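Local coordinates for protein putative tagatose-6-phosphate ketose/aldose isomerase (Escherichia coli, PDB 3C3J) that is a putative ketose/aldose isomerase built from two alpha/beta SIS domains, its exact role not established, at residues W15-A26 against E164-S174; G234-S242 against D335-A346. One frame throughout, in Å; residues are numbered along the deposited sequence.

Contact 1: W15-A26 against E164-S174; sequences WTEEEIRHQPRA and ETHDRGFAMTS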
loop_
_atom_site.group_PDB
_atom_site.type_symbol
_atom_site.label_atom_id
_atom_site.label_comp_id
_atom_site.label_asym_id
_atom_site.label_seq_id
_atom_site.Cartn_x
_atom_site.Cartn_y
_atom_site.Cartn_z
ATOM N N TRP A 15 -0.645 11.016 -28.179
ATOM C CA TRP A 15 -0.918 9.588 -28.105
ATOM C C TRP A 15 -1.745 9.272 -26.862
ATOM O O TRP A 15 -2.575 8.369 -26.896
ATOM C CB TRP A 15 0.380 8.773 -28.047
ATOM C CG TRP A 15 1.191 8.827 -29.294
ATOM C CD1 TRP A 15 2.476 9.305 -29.439
ATOM C CD2 TRP A 15 0.783 8.380 -30.579
ATOM N NE1 TRP A 15 2.875 9.176 -30.754
ATOM C CE2 TRP A 15 1.857 8.604 -31.468
ATOM C CE3 TRP A 15 -0.385 7.786 -31.070
ATOM C CZ2 TRP A 15 1.787 8.275 -32.820
ATOM C CZ3 TRP A 15 -0.445 7.450 -32.430
ATOM C CH2 TRP A 15 0.637 7.692 -33.275
ATOM N N THR A 16 -1.493 9.999 -25.768
ATOM C CA THR A 16 -2.173 9.739 -24.497
ATOM C C THR A 16 -3.678 9.968 -24.658
ATOM O O THR A 16 -4.479 9.132 -24.222
ATOM C CB THR A 16 -1.545 10.547 -23.324
ATOM O OG1 THR A 16 -0.135 10.262 -23.253
ATOM C CG2 THR A 16 -2.184 10.169 -21.978
ATOM N N GLU A 17 -4.067 11.052 -25.334
ATOM C CA GLU A 17 -5.486 11.302 -25.560
ATOM C C GLU A 17 -6.122 10.222 -26.423
ATOM O O GLU A 17 -7.230 9.761 -26.124
ATOM C CB GLU A 17 -5.745 12.675 -26.183
ATOM C CG GLU A 17 -7.230 12.891 -26.399
ATOM C CD GLU A 17 -7.581 14.215 -27.032
ATOM O OE1 GLU A 17 -6.660 14.935 -27.495
ATOM O OE2 GLU A 17 -8.792 14.513 -27.085
ATOM N N GLU A 18 -5.429 9.833 -27.496
ATOM C CA GLU A 18 -5.880 8.761 -28.373
ATOM C C GLU A 18 -6.121 7.466 -27.590
ATOM O O GLU A 18 -7.113 6.781 -27.785
ATOM C CB GLU A 18 -4.839 8.516 -29.464
ATOM C CG GLU A 18 -5.330 7.641 -30.631
ATOM C CD GLU A 18 -5.186 6.135 -30.407
ATOM O OE1 GLU A 18 -4.197 5.716 -29.780
ATOM O OE2 GLU A 18 -6.075 5.364 -30.876
ATOM N N GLU A 19 -5.186 7.174 -26.695
ATOM C CA GLU A 19 -5.196 5.965 -25.891
ATOM C C GLU A 19 -6.301 6.000 -24.826
ATOM O O GLU A 19 -6.925 4.979 -24.522
ATOM C CB GLU A 19 -3.772 5.724 -25.325
ATOM C CG GLU A 19 -2.847 5.271 -26.497
ATOM C CD GLU A 19 -1.365 5.505 -26.336
ATOM O OE1 GLU A 19 -0.887 5.960 -25.249
ATOM O OE2 GLU A 19 -0.670 5.210 -27.357
ATOM N N ILE A 20 -6.562 7.169 -24.278
ATOM C CA ILE A 20 -7.686 7.324 -23.357
ATOM C C ILE A 20 -8.994 7.081 -24.096
ATOM O O ILE A 20 -9.842 6.293 -23.657
ATOM C CB ILE A 20 -7.720 8.710 -22.689
ATOM C CG1 ILE A 20 -6.536 8.874 -21.737
ATOM C CG2 ILE A 20 -9.047 8.897 -21.940
ATOM C CD1 ILE A 20 -6.266 10.335 -21.341
ATOM N N ARG A 21 -9.153 7.725 -25.251
ATOM C CA ARG A 21 -10.433 7.666 -25.961
ATOM C C ARG A 21 -10.769 6.290 -26.554
ATOM O O ARG A 21 -11.950 5.973 -26.681
ATOM C CB ARG A 21 -10.492 8.736 -27.039
ATOM C CG ARG A 21 -10.540 10.136 -26.485
ATOM C CD ARG A 21 -10.694 11.131 -27.612
ATOM N NE ARG A 21 -10.814 12.529 -27.179
ATOM C CZ ARG A 21 -11.930 13.073 -26.696
ATOM N NH1 ARG A 21 -13.005 12.340 -26.496
ATOM N NH2 ARG A 21 -11.959 14.361 -26.373
ATOM N N HIS A 22 -9.766 5.490 -26.932
ATOM C CA HIS A 22 -10.024 4.154 -27.499
ATOM C C HIS A 22 -10.244 3.028 -26.474
ATOM O O HIS A 22 -10.393 1.860 -26.841
ATOM C CB HIS A 22 -9.006 3.777 -28.605
ATOM C CG HIS A 22 -7.623 3.408 -28.144
ATOM N ND1 HIS A 22 -7.349 2.747 -26.967
ATOM C CD2 HIS A 22 -6.431 3.550 -28.773
ATOM C CE1 HIS A 22 -6.049 2.511 -26.890
ATOM N NE2 HIS A 22 -5.469 2.997 -27.971
ATOM N N GLN A 23 -10.317 3.389 -25.195
ATOM C CA GLN A 23 -10.509 2.401 -24.128
ATOM C C GLN A 23 -11.805 1.573 -24.200
ATOM O O GLN A 23 -11.717 0.331 -24.240
ATOM C CB GLN A 23 -10.348 3.069 -22.782
ATOM C CG GLN A 23 -8.881 3.226 -22.416
ATOM C CD GLN A 23 -8.707 4.011 -21.135
ATOM O OE1 GLN A 23 -9.144 5.174 -21.039
ATOM N NE2 GLN A 23 -8.100 3.387 -20.136
ATOM N N PRO A 24 -12.993 2.227 -24.238
ATOM C CA PRO A 24 -14.227 1.423 -24.310
ATOM C C PRO A 24 -14.209 0.390 -25.456
ATOM O O PRO A 24 -14.533 -0.781 -25.249
ATOM C CB PRO A 24 -15.332 2.496 -24.474
ATOM C CG PRO A 24 -14.766 3.682 -23.911
ATOM C CD PRO A 24 -13.315 3.664 -24.190
ATOM N N ARG A 25 -13.727 0.796 -26.622
ATOM C CA ARG A 25 -13.670 -0.093 -27.758
ATOM C C ARG A 25 -12.676 -1.217 -27.530
ATOM O O ARG A 25 -12.945 -2.366 -27.865
ATOM C CB ARG A 25 -13.267 0.689 -29.005
ATOM C CG ARG A 25 -13.308 -0.103 -30.286
ATOM C CD ARG A 25 -13.179 0.806 -31.440
ATOM N NE ARG A 25 -11.880 1.469 -31.390
ATOM C CZ ARG A 25 -11.487 2.404 -32.239
ATOM N NH1 ARG A 25 -12.293 2.813 -33.192
ATOM N NH2 ARG A 25 -10.284 2.928 -32.124
ATOM N N ALA A 26 -11.526 -0.872 -26.958
ATOM C CA ALA A 26 -10.486 -1.870 -26.662
ATOM C C ALA A 26 -10.972 -2.921 -25.644
ATOM O O ALA A 26 -10.670 -4.121 -25.777
ATOM C CB ALA A 26 -9.196 -1.173 -26.184
ATOM N N GLU A 164 -3.939 -1.968 -30.170
ATOM C CA GLU A 164 -3.971 -0.540 -29.843
ATOM C C GLU A 164 -3.660 -0.235 -28.387
ATOM O O GLU A 164 -3.368 0.916 -28.048
ATOM C CB GLU A 164 -5.311 0.110 -30.212
ATOM C CG GLU A 164 -6.544 -0.282 -29.331
ATOM C CD GLU A 164 -7.257 -1.532 -29.792
ATOM O OE1 GLU A 164 -6.604 -2.391 -30.414
ATOM O OE2 GLU A 164 -8.486 -1.639 -29.535
ATOM N N THR A 165 -3.707 -1.249 -27.534
ATOM C CA THR A 165 -3.449 -1.045 -26.104
ATOM C C THR A 165 -1.957 -1.117 -25.741
ATOM O O THR A 165 -1.623 -0.960 -24.578
ATOM C CB THR A 165 -4.250 -2.028 -25.202
ATOM O OG1 THR A 165 -3.716 -3.363 -25.330
ATOM C CG2 THR A 165 -5.725 -2.003 -25.553
ATOM N N HIS A 166 -1.065 -1.345 -26.712
ATOM C CA HIS A 166 0.373 -1.219 -26.460
ATOM C C HIS A 166 0.659 0.282 -26.489
ATOM O O HIS A 166 1.139 0.811 -27.494
ATOM C CB HIS A 166 1.199 -1.964 -27.504
ATOM C CG HIS A 166 2.669 -2.055 -27.179
ATOM N ND1 HIS A 166 3.512 -2.945 -27.803
ATOM C CD2 HIS A 166 3.435 -1.394 -26.275
ATOM C CE1 HIS A 166 4.740 -2.806 -27.326
ATOM N NE2 HIS A 166 4.722 -1.868 -26.400
ATOM N N ASP A 167 0.321 0.957 -25.384
ATOM C CA ASP A 167 0.308 2.419 -25.307
ATOM C C ASP A 167 1.666 3.017 -25.661
ATOM O O ASP A 167 2.710 2.564 -25.149
ATOM C CB ASP A 167 -0.086 2.901 -23.901
ATOM C CG ASP A 167 -1.535 2.594 -23.532
ATOM O OD1 ASP A 167 -2.434 2.579 -24.415
ATOM O OD2 ASP A 167 -1.776 2.404 -22.317
ATOM N N ARG A 168 1.643 4.003 -26.555
ATOM C CA ARG A 168 2.830 4.781 -26.934
ATOM C C ARG A 168 3.152 5.860 -25.887
ATOM O O ARG A 168 4.320 6.181 -25.667
ATOM C CB ARG A 168 2.634 5.449 -28.295
ATOM C CG ARG A 168 2.548 4.507 -29.475
ATOM C CD ARG A 168 2.369 5.280 -30.764
ATOM N NE ARG A 168 2.140 4.414 -31.907
ATOM C CZ ARG A 168 3.082 3.727 -32.543
ATOM N NH1 ARG A 168 2.778 2.967 -33.582
ATOM N NH2 ARG A 168 4.318 3.776 -32.141
ATOM N N GLY A 169 2.122 6.414 -25.255
ATOM C CA GLY A 169 2.294 7.362 -24.148
ATOM C C GLY A 169 3.098 6.752 -23.017
ATOM O O GLY A 169 2.946 5.559 -22.714
ATOM N N PHE A 170 3.979 7.564 -22.426
ATOM C CA PHE A 170 4.715 7.235 -21.203
ATOM C C PHE A 170 3.791 6.649 -20.114
ATOM O O PHE A 170 4.080 5.617 -19.505
ATOM C CB PHE A 170 5.364 8.538 -20.671
ATOM C CG PHE A 170 5.977 8.412 -19.321
ATOM C CD1 PHE A 170 7.123 7.663 -19.147
ATOM C CD2 PHE A 170 5.426 9.058 -18.219
ATOM C CE1 PHE A 170 7.703 7.544 -17.889
ATOM C CE2 PHE A 170 5.993 8.948 -16.971
ATOM C CZ PHE A 170 7.126 8.196 -16.798
ATOM N N ALA A 171 2.706 7.365 -19.863
ATOM C CA ALA A 171 1.724 7.013 -18.855
ATOM C C ALA A 171 0.737 6.003 -19.441
ATOM O O ALA A 171 0.081 6.290 -20.441
ATOM C CB ALA A 171 1.005 8.255 -18.396
HETATM N N MSE A 172 0.611 4.847 -18.795
HETATM C CA MSE A 172 -0.290 3.789 -19.250
HETATM C C MSE A 172 -1.737 4.184 -19.014
HETATM O O MSE A 172 -2.076 4.677 -17.946
HETATM C CB MSE A 172 -0.014 2.499 -18.494
HETATM C CG MSE A 172 1.322 1.854 -18.784
HETATM SE SE MSE A 172 1.587 0.324 -17.548
HETATM C CE MSE A 172 0.102 -0.865 -18.082
ATOM N N THR A 173 -2.581 3.978 -20.014
ATOM C CA THR A 173 -4.021 4.237 -19.901
ATOM C C THR A 173 -4.776 2.991 -20.395
ATOM O O THR A 173 -5.213 2.144 -19.572
ATOM C CB THR A 173 -4.434 5.533 -20.663
ATOM O OG1 THR A 173 -4.135 5.424 -22.062
ATOM C CG2 THR A 173 -3.713 6.765 -20.070
ATOM N N SER A 174 -4.927 2.852 -21.709
ATOM C CA SER A 174 -5.677 1.686 -22.241
ATOM C C SER A 174 -5.023 0.341 -21.928
ATOM O O SER A 174 -5.718 -0.672 -21.849
ATOM C CB SER A 174 -5.945 1.797 -23.756
ATOM O OG SER A 174 -4.784 1.608 -24.545
HETATM O O HOH W 1 1.855 9.662 -21.421
HETATM O O HOH W 2 -1.578 6.245 -22.694
HETATM O O HOH W 3 -1.271 2.725 -29.138
HETATM O O HOH W 4 -9.830 0.650 -29.541
#
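Glu19 of helix 15-21 plugs its carboxylate into the loop that runs from strand 159-160 to helix 174-187, making a mostly buried, polar contact between the N-terminal helices and an edge of the first SIS domain. The two oxygens take successive backbone amides: Glu19 OE1 accepts from Gly169 N through its syn lone pair (3.0 Å, 154° at the hydrogen), while Glu19 OE2 is met by Arg168 N at 2.7 Å from above the carboxylate plane. A bridging water gives one proton to Glu19 OE1, another to Ala171 O, and accepts from Thr173 OG1. Asp167 OD1 lies 3.8 Å from Glu19 OE1, a like-charge proximity that these donors would offset, as would Thr173 N, which bonds Asp167 OD2.

At the exposed end Arg168, extended from CG to NE, lies over one face of Trp15; its CD sits 3.4 Å from the centroid of the six-membered ring, and its CZ adds a cation-pi contact. Further along, Glu164 CG covers the centre of the His22 ring; the chain bends at chi2 (-87°), and the carboxylate stands nearly perpendicular to that ring, OE2 taking a proton from a water shared with His22 O and Arg25 NE and being salt-bridged to Arg29. The apolar side is small, with Thr173 CG2 against Ile20 CG1 at 3.9 Å. A glutamate carboxylate spanning consecutive main-chain amides thus ties helix 15-21 to a connecting loop of an SIS-type alpha/beta fold.

Contact 2: G234-S242 against D335-A346; sequences GLQGAARES and DVEQAFCFLMYA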
loop_
_atom_site.group_PDB
_atom_site.type_symbol
_atom_site.label_atom_id
_atom_site.label_comp_id
_atom_site.label_asym_id
_atom_site.label_seq_id
_atom_site.Cartn_x
_atom_site.Cartn_y
_atom_site.Cartn_z
ATOM N N GLY A 234 -10.749 -1.810 -2.601
ATOM C CA GLY A 234 -10.025 -1.834 -3.861
ATOM C C GLY A 234 -9.999 -0.518 -4.642
ATOM O O GLY A 234 -9.119 -0.313 -5.464
ATOM N N LEU A 235 -10.947 0.384 -4.383
ATOM C CA LEU A 235 -10.897 1.700 -5.014
ATOM C C LEU A 235 -9.728 2.538 -4.542
ATOM O O LEU A 235 -9.383 3.528 -5.187
ATOM C CB LEU A 235 -12.189 2.474 -4.820
ATOM C CG LEU A 235 -13.428 1.913 -5.506
ATOM C CD1 LEU A 235 -14.662 2.728 -5.081
ATOM C CD2 LEU A 235 -13.270 1.869 -7.044
ATOM N N GLN A 236 -9.108 2.161 -3.424
ATOM C CA GLN A 236 -7.860 2.785 -3.040
ATOM C C GLN A 236 -6.793 2.565 -4.141
ATOM O O GLN A 236 -5.979 3.463 -4.427
ATOM C CB GLN A 236 -7.358 2.332 -1.658
ATOM C CG GLN A 236 -6.129 3.146 -1.273
ATOM C CD GLN A 236 -5.527 2.861 0.079
ATOM O OE1 GLN A 236 -6.026 2.029 0.888
ATOM N NE2 GLN A 236 -4.409 3.549 0.337
ATOM N N GLY A 237 -6.793 1.383 -4.762
ATOM C CA GLY A 237 -5.900 1.132 -5.896
ATOM C C GLY A 237 -6.164 2.053 -7.084
ATOM O O GLY A 237 -5.234 2.479 -7.764
ATOM N N ALA A 238 -7.438 2.349 -7.350
ATOM C CA ALA A 238 -7.817 3.329 -8.371
ATOM C C ALA A 238 -7.322 4.729 -7.998
ATOM O O ALA A 238 -6.794 5.480 -8.862
ATOM C CB ALA A 238 -9.341 3.322 -8.577
ATOM N N ALA A 239 -7.472 5.075 -6.721
ATOM C CA ALA A 239 -6.922 6.340 -6.197
ATOM C C ALA A 239 -5.416 6.420 -6.371
ATOM O O ALA A 239 -4.899 7.463 -6.754
ATOM C CB ALA A 239 -7.329 6.560 -4.737
ATOM N N ARG A 240 -4.722 5.305 -6.135
ATOM C CA ARG A 240 -3.270 5.238 -6.278
ATOM C C ARG A 240 -2.826 5.437 -7.716
ATOM O O ARG A 240 -1.890 6.224 -7.983
ATOM C CB ARG A 240 -2.760 3.906 -5.747
ATOM C CG ARG A 240 -1.258 3.841 -5.589
ATOM C CD ARG A 240 -0.920 2.503 -4.868
ATOM N NE ARG A 240 0.479 2.414 -4.501
ATOM C CZ ARG A 240 0.996 1.364 -3.857
ATOM N NH1 ARG A 240 0.244 0.308 -3.544
ATOM N NH2 ARG A 240 2.273 1.348 -3.564
ATOM N N GLU A 241 -3.495 4.764 -8.643
ATOM C CA GLU A 241 -3.242 4.974 -10.078
ATOM C C GLU A 241 -3.515 6.424 -10.512
ATOM O O GLU A 241 -2.760 7.001 -11.314
ATOM C CB GLU A 241 -4.124 4.009 -10.884
ATOM C CG GLU A 241 -4.139 4.180 -12.411
ATOM C CD GLU A 241 -2.761 4.328 -13.063
ATOM O OE1 GLU A 241 -1.719 3.994 -12.431
ATOM O OE2 GLU A 241 -2.739 4.759 -14.241
ATOM N N SER A 242 -4.626 6.977 -10.023
ATOM C CA SER A 242 -5.010 8.352 -10.293
ATOM C C SER A 242 -3.947 9.322 -9.809
ATOM O O SER A 242 -3.570 10.247 -10.529
ATOM C CB SER A 242 -6.358 8.661 -9.653
ATOM O OG SER A 242 -7.383 7.873 -10.212
ATOM N N ASP A 335 -17.975 -2.242 -7.329
ATOM C CA ASP A 335 -16.851 -1.311 -7.255
ATOM C C ASP A 335 -15.754 -1.589 -8.275
ATOM O O ASP A 335 -15.147 -0.651 -8.780
ATOM C CB ASP A 335 -16.301 -1.171 -5.838
ATOM C CG ASP A 335 -17.108 -0.188 -4.984
ATOM O OD1 ASP A 335 -17.867 0.647 -5.548
ATOM O OD2 ASP A 335 -16.980 -0.238 -3.736
ATOM N N VAL A 336 -15.517 -2.852 -8.611
ATOM C CA VAL A 336 -14.493 -3.134 -9.621
ATOM C C VAL A 336 -14.917 -2.612 -11.012
ATOM O O VAL A 336 -14.053 -2.282 -11.837
ATOM C CB VAL A 336 -14.072 -4.631 -9.681
ATOM C CG1 VAL A 336 -13.343 -5.070 -8.366
ATOM C CG2 VAL A 336 -15.290 -5.570 -10.039
ATOM N N GLU A 337 -16.228 -2.565 -11.280
ATOM C CA GLU A 337 -16.766 -1.920 -12.492
ATOM C C GLU A 337 -16.632 -0.410 -12.448
ATOM O O GLU A 337 -16.200 0.191 -13.428
ATOM C CB GLU A 337 -18.215 -2.325 -12.732
ATOM C CG GLU A 337 -18.348 -3.831 -13.070
ATOM C CD GLU A 337 -19.800 -4.273 -13.226
ATOM O OE1 GLU A 337 -20.638 -3.753 -12.455
ATOM O OE2 GLU A 337 -20.088 -5.147 -14.093
ATOM N N GLN A 338 -16.996 0.185 -11.310
ATOM C CA GLN A 338 -16.814 1.629 -11.060
ATOM C C GLN A 338 -15.396 2.158 -11.241
ATOM O O GLN A 338 -15.216 3.315 -11.612
ATOM C CB GLN A 338 -17.192 1.974 -9.617
ATOM C CG GLN A 338 -18.676 2.004 -9.320
ATOM C CD GLN A 338 -19.012 3.050 -8.263
ATOM O OE1 GLN A 338 -18.488 3.036 -7.121
ATOM N NE2 GLN A 338 -19.871 3.959 -8.630
ATOM N N ALA A 339 -14.401 1.339 -10.902
ATOM C CA ALA A 339 -13.000 1.720 -11.014
ATOM C C ALA A 339 -12.723 2.275 -12.415
ATOM O O ALA A 339 -12.028 3.270 -12.562
ATOM C CB ALA A 339 -12.071 0.518 -10.725
ATOM N N PHE A 340 -13.295 1.640 -13.430
ATOM C CA PHE A 340 -13.132 2.078 -14.831
ATOM C C PHE A 340 -13.669 3.504 -15.054
ATOM O O PHE A 340 -12.999 4.357 -15.647
ATOM C CB PHE A 340 -13.798 1.079 -15.772
ATOM C CG PHE A 340 -13.123 -0.264 -15.771
ATOM C CD1 PHE A 340 -12.113 -0.553 -16.674
ATOM C CD2 PHE A 340 -13.489 -1.235 -14.859
ATOM C CE1 PHE A 340 -11.485 -1.786 -16.645
ATOM C CE2 PHE A 340 -12.864 -2.495 -14.834
ATOM C CZ PHE A 340 -11.863 -2.761 -15.712
ATOM N N CYS A 341 -14.855 3.764 -14.537
ATOM C CA CYS A 341 -15.473 5.098 -14.596
ATOM C C CYS A 341 -14.618 6.163 -13.912
ATOM O O CYS A 341 -14.365 7.204 -14.496
ATOM C CB CYS A 341 -16.839 5.078 -13.933
ATOM S SG CYS A 341 -17.984 3.780 -14.549
ATOM N N PHE A 342 -14.162 5.896 -12.687
ATOM C CA PHE A 342 -13.342 6.876 -11.961
ATOM C C PHE A 342 -12.048 7.173 -12.708
ATOM O O PHE A 342 -11.637 8.331 -12.805
ATOM C CB PHE A 342 -13.026 6.395 -10.550
ATOM C CG PHE A 342 -14.244 6.248 -9.664
ATOM C CD1 PHE A 342 -15.108 7.318 -9.458
ATOM C CD2 PHE A 342 -14.512 5.048 -9.031
ATOM C CE1 PHE A 342 -16.232 7.180 -8.637
ATOM C CE2 PHE A 342 -15.622 4.898 -8.205
ATOM C CZ PHE A 342 -16.489 5.975 -8.007
ATOM N N LEU A 343 -11.417 6.133 -13.244
ATOM C CA LEU A 343 -10.189 6.288 -13.991
ATOM C C LEU A 343 -10.325 7.207 -15.216
ATOM O O LEU A 343 -9.389 7.924 -15.537
ATOM C CB LEU A 343 -9.606 4.911 -14.383
ATOM C CG LEU A 343 -8.919 4.202 -13.208
ATOM C CD1 LEU A 343 -8.495 2.795 -13.618
ATOM C CD2 LEU A 343 -7.725 4.993 -12.596
HETATM N N MSE A 344 -11.482 7.191 -15.874
HETATM C CA MSE A 344 -11.733 8.100 -17.007
HETATM C C MSE A 344 -11.504 9.554 -16.593
HETATM O O MSE A 344 -10.836 10.302 -17.324
HETATM C CB MSE A 344 -13.163 7.940 -17.563
HETATM C CG MSE A 344 -13.510 6.545 -18.074
HETATM SE SE MSE A 344 -12.296 5.889 -19.530
HETATM C CE MSE A 344 -11.010 4.826 -18.412
ATOM N N TYR A 345 -12.022 9.940 -15.426
ATOM C CA TYR A 345 -11.835 11.300 -14.915
ATOM C C TYR A 345 -10.374 11.552 -14.536
ATOM O O TYR A 345 -9.825 12.573 -14.926
ATOM C CB TYR A 345 -12.769 11.617 -13.740
ATOM C CG TYR A 345 -14.236 11.550 -14.096
ATOM C CD1 TYR A 345 -14.873 12.616 -14.722
ATOM C CD2 TYR A 345 -14.990 10.415 -13.789
ATOM C CE1 TYR A 345 -16.220 12.538 -15.065
ATOM C CE2 TYR A 345 -16.320 10.328 -14.120
ATOM C CZ TYR A 345 -16.936 11.395 -14.751
ATOM O OH TYR A 345 -18.264 11.303 -15.069
ATOM N N ALA A 346 -9.753 10.619 -13.796
ATOM C CA ALA A 346 -8.373 10.769 -13.360
ATOM C C ALA A 346 -7.369 10.877 -14.527
ATOM O O ALA A 346 -6.424 11.695 -14.492
ATOM C CB ALA A 346 -7.989 9.599 -12.433
#
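Leu235, in the first turn of helix 235-249, drives a knob into a hole on helix 335-356 formed by Asp335, Gln338, Ala339 and Phe342. The two methyls of Leu235 share the ring of Phe342: CD2 also reaches Ala339 and lies 3.6 Å from Asp335 O, whereas CD1 meets Phe342 CE2 at 3.9 Å and comes as near as 3.8 Å to Asp335 CG. With CG held beside the backbone N (chi1 -66°), both methyls point into the hole. The leucine crosses Asp335 and Phe342 at about a right angle, and Phe342 stacks on Phe281.

The two helices run nearly parallel, 18° between short axes that approach to 9.8 Å, and both belong to the second SIS domain, whose parallel sheet has strand order 2-1-3-4-5, an alpha/beta arrangement of Rossmann-like type.

The fit slackens at the next level, where Ala238 CB and Ala339 CB stand a distant 4.5 Å apart. Leu343 then reaches across with CD2, which touches Glu241 CG at 3.7 Å; the carboxylate of Glu241 leads off to Lys245 and Thr63. The helices close up again at Ser242 CB and Ala346 CB, a tight 3.4 Å. The more open side lies at Asp335, partly exposed, whose carboxylate binds Ser283 and Ser284.

How the contacts relate
Contact 1 joins the N-terminal helices to a loop of the first SIS domain, whereas contact 2 packs two helices of the second. Both are largely buried, but contact 2 lies nearer the middle of the chain and contact 1 reaches the surface at one end. Their chemistry follows: contact 1 relies on carboxylate-to-amide bonds and bridging waters, as suits a loop with main-chain donors to satisfy, while contact 2 is held by apolar interlocking of regular helices. Their centres are 16 Å apart, and they touch: Gln23 packs on Met344 and Met172 approaches Glu241. Helix 335-356 serves both, since its later residues Thr348 and Leu351 lie against Ile20 and Glu17.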